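Local coordinates for endolytic peptidoglycan transglycosylase RlpA (PDB 6I05), which cleaves peptidoglycan as a lytic transglycosylase with a strong preference for naked glycan strands that lack stem peptides, and carries a SPOR domain, at residues 15-20 against 45-50; 21-26 against 68-73; 64-67 against 72-75. All blocks are in the same frame, centred on the assembly; numbering follows the deposited sequence. Where two conformers were deposited one is given.

Interaction 1. Residues 15-20 against 45-50; sequences DAAELL and HRVRLG
Val47 sets its two methyl branches against different turns of the helix 15-20. Val47 CG2 meets the first of them, 3.7 Å from Ala17 CB and 3.5 Å from Ala17 O, while Val47 CG1 faces the next turn, 4.1 Å from Leu20 CG. This split follows from the valine torsion: with CG1 anti to the backbone N (chi1 -179°), CG2 falls beside that nitrogen. Leu20 reaches across at an angle, its CD2 lying 4.0 Å from Val47 CB. At the start of the strand, His45 touches with CB alone, 3.6 Å from Ala17 CB; its ring bonds elsewhere, through ND1 to Ser36 OG.

Helix 14-25 here lies on the sheet of the SPOR domain and runs almost along strand 42-52; the axes of the two short segments are 9° from parallel and approach to 8.4 Å. Ala17 suits the place where the backbones come nearest, since a lone methyl lets helix and strand close up. Strand alternation turns His45 and Val47 to the helix and Arg46 away from it. Phe11, from strand 4-11, extends the same apolar layer. With carbon meeting carbon almost throughout, cohesion probably comes from close fit and the exclusion of water.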
loop_
_atom_site.group_PDB
_atom_site.type_symbol
_atom_site.label_atom_id
_atom_site.label_comp_id
_atom_site.label_asym_id
_atom_site.label_seq_id
_atom_site.Cartn_x
_atom_site.Cartn_y
_atom_site.Cartn_z
ATOM N N ASP A 15 5.588 4.929 12.360
ATOM C CA ASP A 15 5.593 3.555 12.855
ATOM C C ASP A 15 4.389 2.784 12.335
ATOM O O ASP A 15 4.492 1.594 12.015
ATOM C CB ASP A 15 5.581 3.539 14.381
ATOM C CG ASP A 15 6.959 3.713 14.992
ATOM O OD1 ASP A 15 7.960 3.805 14.252
ATOM O OD2 ASP A 15 7.025 3.760 16.235
ATOM N N ALA A 16 3.231 3.446 12.251
ATOM C CA ALA A 16 2.041 2.782 11.735
ATOM C C ALA A 16 2.205 2.441 10.261
ATOM O O ALA A 16 1.780 1.370 9.813
ATOM C CB ALA A 16 0.811 3.663 11.959
ATOM N N ALA A 17 2.808 3.349 9.489
ATOM C CA ALA A 17 3.067 3.072 8.081
ATOM C C ALA A 17 4.066 1.932 7.927
ATOM O O ALA A 17 3.860 1.022 7.118
ATOM C CB ALA A 17 3.557 4.335 7.375
ATOM N N GLU A 18 5.149 1.958 8.710
ATOM C CA GLU A 18 6.131 0.882 8.637
ATOM C C GLU A 18 5.522 -0.448 9.055
ATOM O O GLU A 18 5.860 -1.496 8.494
ATOM C CB GLU A 18 7.348 1.213 9.500
ATOM C CG GLU A 18 8.146 2.424 9.024
ATOM C CD GLU A 18 9.085 2.099 7.873
ATOM O OE1 GLU A 18 9.176 0.917 7.490
ATOM O OE2 GLU A 18 9.736 3.028 7.350
ATOM N N LEU A 19 4.622 -0.429 10.043
ATOM C CA LEU A 19 3.987 -1.666 10.480
ATOM C C LEU A 19 3.126 -2.250 9.369
ATOM O O LEU A 19 3.199 -3.450 9.083
ATOM C CB LEU A 19 3.156 -1.417 11.733
ATOM C CG LEU A 19 2.401 -2.631 12.269
ATOM C CD1 LEU A 19 3.354 -3.775 12.588
ATOM C CD2 LEU A 19 1.593 -2.257 13.505
ATOM N N LEU A 20 2.309 -1.414 8.723
ATOM C CA LEU A 20 1.504 -1.907 7.615
ATOM C C LEU A 20 2.387 -2.427 6.487
ATOM O O LEU A 20 2.099 -3.475 5.900
ATOM C CB LEU A 20 0.545 -0.826 7.112
ATOM C CG LEU A 20 -0.320 -1.251 5.920
ATOM C CD1 LEU A 20 -1.152 -2.484 6.243
ATOM C CD2 LEU A 20 -1.212 -0.108 5.467
ATOM N N HIS A 45 2.335 9.615 5.376
ATOM C CA HIS A 45 3.110 8.437 4.991
ATOM C C HIS A 45 2.174 7.453 4.299
ATOM O O HIS A 45 1.371 6.786 4.959
ATOM C CB HIS A 45 3.732 7.785 6.226
ATOM C CG HIS A 45 4.610 8.703 7.008
ATOM N ND1 HIS A 45 5.877 9.050 6.588
ATOM C CD2 HIS A 45 4.412 9.343 8.183
ATOM C CE1 HIS A 45 6.420 9.867 7.471
ATOM N NE2 HIS A 45 5.549 10.067 8.443
ATOM N N ARG A 46 2.279 7.352 2.979
ATOM C CA ARG A 46 1.391 6.512 2.182
ATOM C C ARG A 46 2.043 5.163 1.941
ATOM O O ARG A 46 3.188 5.097 1.493
ATOM C CB ARG A 46 1.083 7.191 0.849
ATOM C CG ARG A 46 0.561 8.606 1.095
ATOM C CD ARG A 46 0.483 9.490 -0.109
ATOM N NE ARG A 46 1.733 9.577 -0.849
ATOM C CZ ARG A 46 1.820 10.203 -2.011
ATOM N NH1 ARG A 46 0.742 10.805 -2.501
ATOM N NH2 ARG A 46 2.953 10.208 -2.687
ATOM N N VAL A 47 1.319 4.093 2.237
ATOM C CA VAL A 47 1.840 2.741 2.079
ATOM C C VAL A 47 1.319 2.189 0.763
ATOM O O VAL A 47 0.101 2.076 0.568
ATOM C CB VAL A 47 1.449 1.843 3.261
ATOM C CG1 VAL A 47 2.028 0.448 3.076
ATOM C CG2 VAL A 47 1.929 2.455 4.574
ATOM N N ARG A 48 2.233 1.861 -0.145
ATOM C CA ARG A 48 1.903 1.503 -1.511
ATOM C C ARG A 48 2.600 0.211 -1.900
ATOM O O ARG A 48 3.544 -0.242 -1.245
ATOM C CB ARG A 48 2.313 2.621 -2.473
ATOM C CG ARG A 48 1.492 3.867 -2.262
ATOM C CD ARG A 48 1.895 4.997 -3.165
ATOM N NE ARG A 48 0.881 6.042 -3.078
ATOM C CZ ARG A 48 0.797 7.083 -3.891
ATOM N NH1 ARG A 48 1.694 7.262 -4.849
ATOM N NH2 ARG A 48 -0.199 7.943 -3.736
ATOM N N LEU A 49 2.122 -0.387 -2.983
ATOM C CA LEU A 49 2.813 -1.551 -3.516
ATOM C C LEU A 49 2.734 -1.562 -5.032
ATOM O O LEU A 49 1.803 -1.021 -5.632
ATOM C CB LEU A 49 2.377 -2.862 -2.870
ATOM C CG LEU A 49 0.926 -3.165 -3.144
ATOM C CD1 LEU A 49 0.828 -4.208 -4.222
ATOM C CD2 LEU A 49 0.261 -3.666 -1.886
ATOM N N GLY A 50 3.752 -2.155 -5.640
ATOM C CA GLY A 50 3.870 -2.194 -7.072
ATOM C C GLY A 50 5.309 -1.966 -7.474
ATOM O O GLY A 50 6.169 -1.723 -6.625
#

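Interaction 2. Residues 21-26 against 68-73; sequences KAKLSG and ANLGQP
Lys23 O accepts a hydrogen bond from Gly26 N (3.0 Å), and Leu70 CD1 rests 4.1 Å from the same oxygen. Leu70 is delivered to this spot by a Schellman motif: Asn69, the first residue after helix 55-67 to leave helical angles, has a positive phi of 60°, and the chain bonds back twice into the last turn. Asparagine tolerates that left-handed conformation better than most residues, and the reversal sends Leu70 toward helix 14-25. Its side chain also touches Ile65, the apolar pairing familiar from this kind of helix end.

Leu70 carries the whole of its side of the contact, with one methyl for each partner. Leu70 CD2 crosses the stem of Lys23, lying 3.9 Å from Lys23 CB and 3.8 Å from Lys23 CD. Lysine suits this margin because its methylenes cover the leucine while the extended chain beyond CG carries the ammonium away. The second methyl serves Leu24, whose side chain runs past that of Leu70 in the opposite sense. Leu24 is buried, with Val32 and Ile65 also against it. From Leu70 the chain is led on to strand 74-76 by a backbone turn at Gly71 that suits glycine. On the buried side of the contact, Leu24 CD2 and Leu70 CD1 stand 3.9 Å apart.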
loop_
_atom_site.group_PDB
_atom_site.type_symbol
_atom_site.label_atom_id
_atom_site.label_comp_id
_atom_site.label_asym_id
_atom_site.label_seq_id
_atom_site.Cartn_x
_atom_site.Cartn_y
_atom_site.Cartn_z
ATOM N N LYS A 21 3.469 -1.711 6.171
ATOM C CA LYS A 21 4.398 -2.191 5.150
ATOM C C LYS A 21 4.916 -3.588 5.481
ATOM O O LYS A 21 4.936 -4.477 4.620
ATOM C CB LYS A 21 5.555 -1.205 4.974
ATOM C CG LYS A 21 6.707 -1.757 4.164
ATOM C CD LYS A 21 7.788 -0.708 3.982
ATOM C CE LYS A 21 9.016 -1.280 3.295
ATOM N NZ LYS A 21 10.119 -0.281 3.206
ATOM N N ALA A 22 5.345 -3.798 6.729
ATOM C CA ALA A 22 5.857 -5.107 7.124
ATOM C C ALA A 22 4.787 -6.187 7.004
ATOM O O ALA A 22 5.059 -7.285 6.506
ATOM C CB ALA A 22 6.416 -5.050 8.547
ATOM N N LYS A 23 3.560 -5.894 7.446
ATOM C CA LYS A 23 2.491 -6.885 7.347
ATOM C C LYS A 23 2.164 -7.208 5.895
ATOM O O LYS A 23 1.914 -8.368 5.550
ATOM C CB LYS A 23 1.244 -6.391 8.083
ATOM C CG LYS A 23 1.409 -6.303 9.595
ATOM C CD LYS A 23 0.123 -5.850 10.259
ATOM C CE LYS A 23 0.233 -5.898 11.773
ATOM N NZ LYS A 23 -0.875 -5.139 12.422
ATOM N N LEU A 24 2.147 -6.194 5.027
ATOM C CA LEU A 24 1.830 -6.438 3.624
ATOM C C LEU A 24 2.852 -7.345 2.962
ATOM O O LEU A 24 2.505 -8.122 2.064
ATOM C CB LEU A 24 1.727 -5.119 2.865
ATOM C CG LEU A 24 0.450 -4.316 3.111
ATOM C CD1 LEU A 24 0.614 -2.884 2.617
ATOM C CD2 LEU A 24 -0.728 -4.994 2.433
ATOM N N SER A 25 4.113 -7.265 3.385
ATOM C CA SER A 25 5.125 -8.146 2.822
ATOM C C SER A 25 4.803 -9.616 3.051
ATOM O O SER A 25 5.286 -10.470 2.302
ATOM C CB SER A 25 6.501 -7.781 3.382
ATOM O OG SER A 25 6.880 -6.484 2.941
ATOM N N GLY A 26 3.985 -9.932 4.050
ATOM C CA GLY A 26 3.570 -11.301 4.267
ATOM C C GLY A 26 2.400 -11.764 3.435
ATOM O O GLY A 26 2.055 -12.948 3.470
ATOM N N ALA A 68 -6.609 -10.547 4.602
ATOM C CA ALA A 68 -5.725 -10.296 5.729
ATOM C C ALA A 68 -6.211 -9.167 6.622
ATOM O O ALA A 68 -5.578 -8.897 7.649
ATOM C CB ALA A 68 -4.319 -9.979 5.217
ATOM N N ASN A 69 -7.303 -8.499 6.250
ATOM C CA ASN A 69 -7.886 -7.421 7.042
ATOM C C ASN A 69 -6.900 -6.279 7.254
ATOM O O ASN A 69 -6.795 -5.721 8.346
ATOM C CB ASN A 69 -8.450 -7.940 8.367
ATOM C CG ASN A 69 -9.444 -6.990 8.985
ATOM O OD1 ASN A 69 -10.080 -6.205 8.289
ATOM N ND2 ASN A 69 -9.582 -7.053 10.304
ATOM N N LEU A 70 -6.171 -5.923 6.198
ATOM C CA LEU A 70 -5.108 -4.934 6.306
ATOM C C LEU A 70 -5.494 -3.557 5.785
ATOM O O LEU A 70 -4.704 -2.620 5.923
ATOM C CB LEU A 70 -3.829 -5.430 5.620
ATOM C CG LEU A 70 -3.118 -6.572 6.349
ATOM C CD1 LEU A 70 -1.931 -7.077 5.546
ATOM C CD2 LEU A 70 -2.673 -6.125 7.733
ATOM N N GLY A 71 -6.679 -3.395 5.220
ATOM C CA GLY A 71 -7.121 -2.094 4.777
ATOM C C GLY A 71 -7.876 -2.196 3.472
ATOM O O GLY A 71 -8.178 -3.284 2.987
ATOM N N GLN A 72 -8.191 -1.034 2.905
ATOM C CA GLN A 72 -8.959 -0.947 1.667
ATOM C C GLN A 72 -8.027 -0.548 0.533
ATOM O O GLN A 72 -7.684 0.636 0.393
ATOM C CB GLN A 72 -10.098 0.068 1.813
ATOM C CG GLN A 72 -11.184 -0.344 2.806
ATOM C CD GLN A 72 -11.840 -1.678 2.472
ATOM O OE1 GLN A 72 -11.922 -2.077 1.309
ATOM N NE2 GLN A 72 -12.315 -2.372 3.501
ATOM N N PRO A 73 -7.585 -1.494 -0.289
ATOM C CA PRO A 73 -6.549 -1.209 -1.290
ATOM C C PRO A 73 -7.158 -0.549 -2.524
ATOM O O PRO A 73 -8.088 -1.085 -3.128
ATOM C CB PRO A 73 -6.007 -2.604 -1.618
ATOM C CG PRO A 73 -7.167 -3.526 -1.357
ATOM C CD PRO A 73 -8.003 -2.907 -0.284
#

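Interaction 3. Residues 64-67 against 72-75; sequences SIRV and QPTL
The guanidinium of Arg66 has Pro73 CD over the centre of one face, 3.9 Å above the plane, and Gln72 OE1 at its edge, in plane. Two nitrogens hold that single oxygen side-on: Arg66 NE donates to Gln72 OE1 at 3.0 Å, and Arg66 NH2 donates to the same Gln72 OE1 at 3.2 Å. The NE bond is the straighter at its hydrogen (151° against 138°). Seen from the acceptor, NH2 stands almost in line with the C=O bond, whereas NE is tilted off the carbonyl plane. The guanidinium and amide planes themselves are turned 38° apart. Gln72 starts with its CB directed away from the helix, and a bend at chi2 brings the amide back to the arginine. Arg66 instead stays extended from CG to NE, which lays its flat end over Pro73 CD. Arginine suits the place by combining a flat face for a proline CH2 with N-H groups at the edge, and glutamine by offering a carbonyl oxygen on a flexible chain.

These bonds close a tight connection in the ferredoxin-like βαββαβ fold of the SPOR domain, where helix 55-67 returns through a short loop to the edge strand 74-76. Pro73 sits at the entrance to that strand and suits it well, having a rigid apolar ring and no N-H to satisfy. Arg66 meets the ring at CD and Ile65 meets it at CG and CB: Pro73 CG lies 4.0 Å from Ile65 CG2, and Pro73 CB lies 3.9 Å from Ile65 CD1. The branched isoleucine thus meets the ring with both arms, and it also touches Val8 of strand 4-11. The proline carbonyl is occupied too. A water donates to Pro73 O at 2.7 Å and accepts a weak bond from Arg66 NH2, while Gln62 NE2 hydrogen-bonds to the same oxygen.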
loop_
_atom_site.group_PDB
_atom_site.type_symbol
_atom_site.label_atom_id
_atom_site.label_comp_id
_atom_site.label_asym_id
_atom_site.label_seq_id
_atom_site.Cartn_x
_atom_site.Cartn_y
_atom_site.Cartn_z
ATOM N N SER A 64 -6.339 -10.443 -1.551
ATOM C CA SER A 64 -5.472 -10.952 -0.489
ATOM C C SER A 64 -5.350 -9.956 0.655
ATOM O O SER A 64 -5.304 -10.342 1.833
ATOM C CB SER A 64 -4.091 -11.263 -1.057
ATOM O OG SER A 64 -4.170 -12.277 -2.034
ATOM N N ILE A 65 -5.289 -8.666 0.328
ATOM C CA ILE A 65 -5.190 -7.638 1.359
ATOM C C ILE A 65 -6.460 -7.605 2.202
ATOM O O ILE A 65 -6.404 -7.473 3.434
ATOM C CB ILE A 65 -4.874 -6.280 0.706
ATOM C CG1 ILE A 65 -3.454 -6.298 0.130
ATOM C CG2 ILE A 65 -5.085 -5.143 1.691
ATOM C CD1 ILE A 65 -3.183 -5.214 -0.906
ATOM N N ARG A 66 -7.623 -7.746 1.559
ATOM C CA ARG A 66 -8.875 -7.771 2.305
ATOM C C ARG A 66 -8.993 -9.023 3.171
ATOM O O ARG A 66 -9.456 -8.944 4.314
ATOM C CB ARG A 66 -10.074 -7.622 1.364
ATOM C CG ARG A 66 -10.177 -6.245 0.716
ATOM C CD ARG A 66 -11.570 -5.989 0.171
ATOM N NE ARG A 66 -11.733 -4.595 -0.242
ATOM C CZ ARG A 66 -11.517 -4.150 -1.476
ATOM N NH1 ARG A 66 -11.135 -4.989 -2.433
ATOM N NH2 ARG A 66 -11.692 -2.862 -1.756
ATOM N N VAL A 67 -8.572 -10.186 2.656
ATOM C CA VAL A 67 -8.581 -11.407 3.466
ATOM C C VAL A 67 -7.758 -11.213 4.728
ATOM O O VAL A 67 -8.148 -11.652 5.816
ATOM C CB VAL A 67 -8.083 -12.617 2.650
ATOM C CG1 VAL A 67 -7.798 -13.829 3.559
ATOM C CG2 VAL A 67 -9.083 -12.990 1.588
ATOM N N GLN A 72 -8.191 -1.034 2.905
ATOM C CA GLN A 72 -8.959 -0.947 1.667
ATOM C C GLN A 72 -8.027 -0.548 0.533
ATOM O O GLN A 72 -7.684 0.636 0.393
ATOM C CB GLN A 72 -10.098 0.068 1.813
ATOM C CG GLN A 72 -11.184 -0.344 2.806
ATOM C CD GLN A 72 -11.840 -1.678 2.472
ATOM O OE1 GLN A 72 -11.922 -2.077 1.309
ATOM N NE2 GLN A 72 -12.315 -2.372 3.501
ATOM N N PRO A 73 -7.585 -1.494 -0.289
ATOM C CA PRO A 73 -6.549 -1.209 -1.290
ATOM C C PRO A 73 -7.158 -0.549 -2.524
ATOM O O PRO A 73 -8.088 -1.085 -3.128
ATOM C CB PRO A 73 -6.007 -2.604 -1.618
ATOM C CG PRO A 73 -7.167 -3.526 -1.357
ATOM C CD PRO A 73 -8.003 -2.907 -0.284
ATOM N N THR A 74 -6.616 0.605 -2.909
ATOM C CA THR A 74 -7.106 1.371 -4.048
ATOM C C THR A 74 -5.988 1.617 -5.053
ATOM O O THR A 74 -4.828 1.753 -4.684
ATOM C CB THR A 74 -7.707 2.715 -3.601
ATOM O OG1 THR A 74 -6.711 3.486 -2.919
ATOM C CG2 THR A 74 -8.877 2.491 -2.667
ATOM N N LEU A 75 -6.348 1.670 -6.331
ATOM C CA LEU A 75 -5.371 1.972 -7.371
ATOM C C LEU A 75 -4.917 3.420 -7.269
ATOM O O LEU A 75 -5.725 4.326 -7.035
ATOM C CB LEU A 75 -5.974 1.736 -8.752
ATOM C CG LEU A 75 -5.931 0.288 -9.234
ATOM C CD1 LEU A 75 -6.847 0.116 -10.409
ATOM C CD2 LEU A 75 -4.509 -0.103 -9.625
HETATM O O HOH W 1 -10.793 -0.707 -2.814
#

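Overall arrangement
Interactions 1 and 2 use successive turns of helix 14-25, and their centres are 9 Å apart. Val47 CG1 touches Leu24 CD1 at 3.6 Å, so the strand and the later turns of the helix share one apolar layer, to which Leu70 of the loop is added through Leu24. Interaction 3 lies 8 Å from interaction 2, centre to centre; the ranges of the two overlap at Gln72 and Pro73, and Leu70 N probably hydrogen-bonds to Ile65 O (3.2 Å). Interactions 1 and 3, centres 13 Å apart, still meet where Leu49 CD2 packs on Ile65 CD1 at 3.9 Å. Interaction 1 sets helix 14-25 on the sheet, while interactions 2 and 3 fasten the loop 68-73 to the two helices.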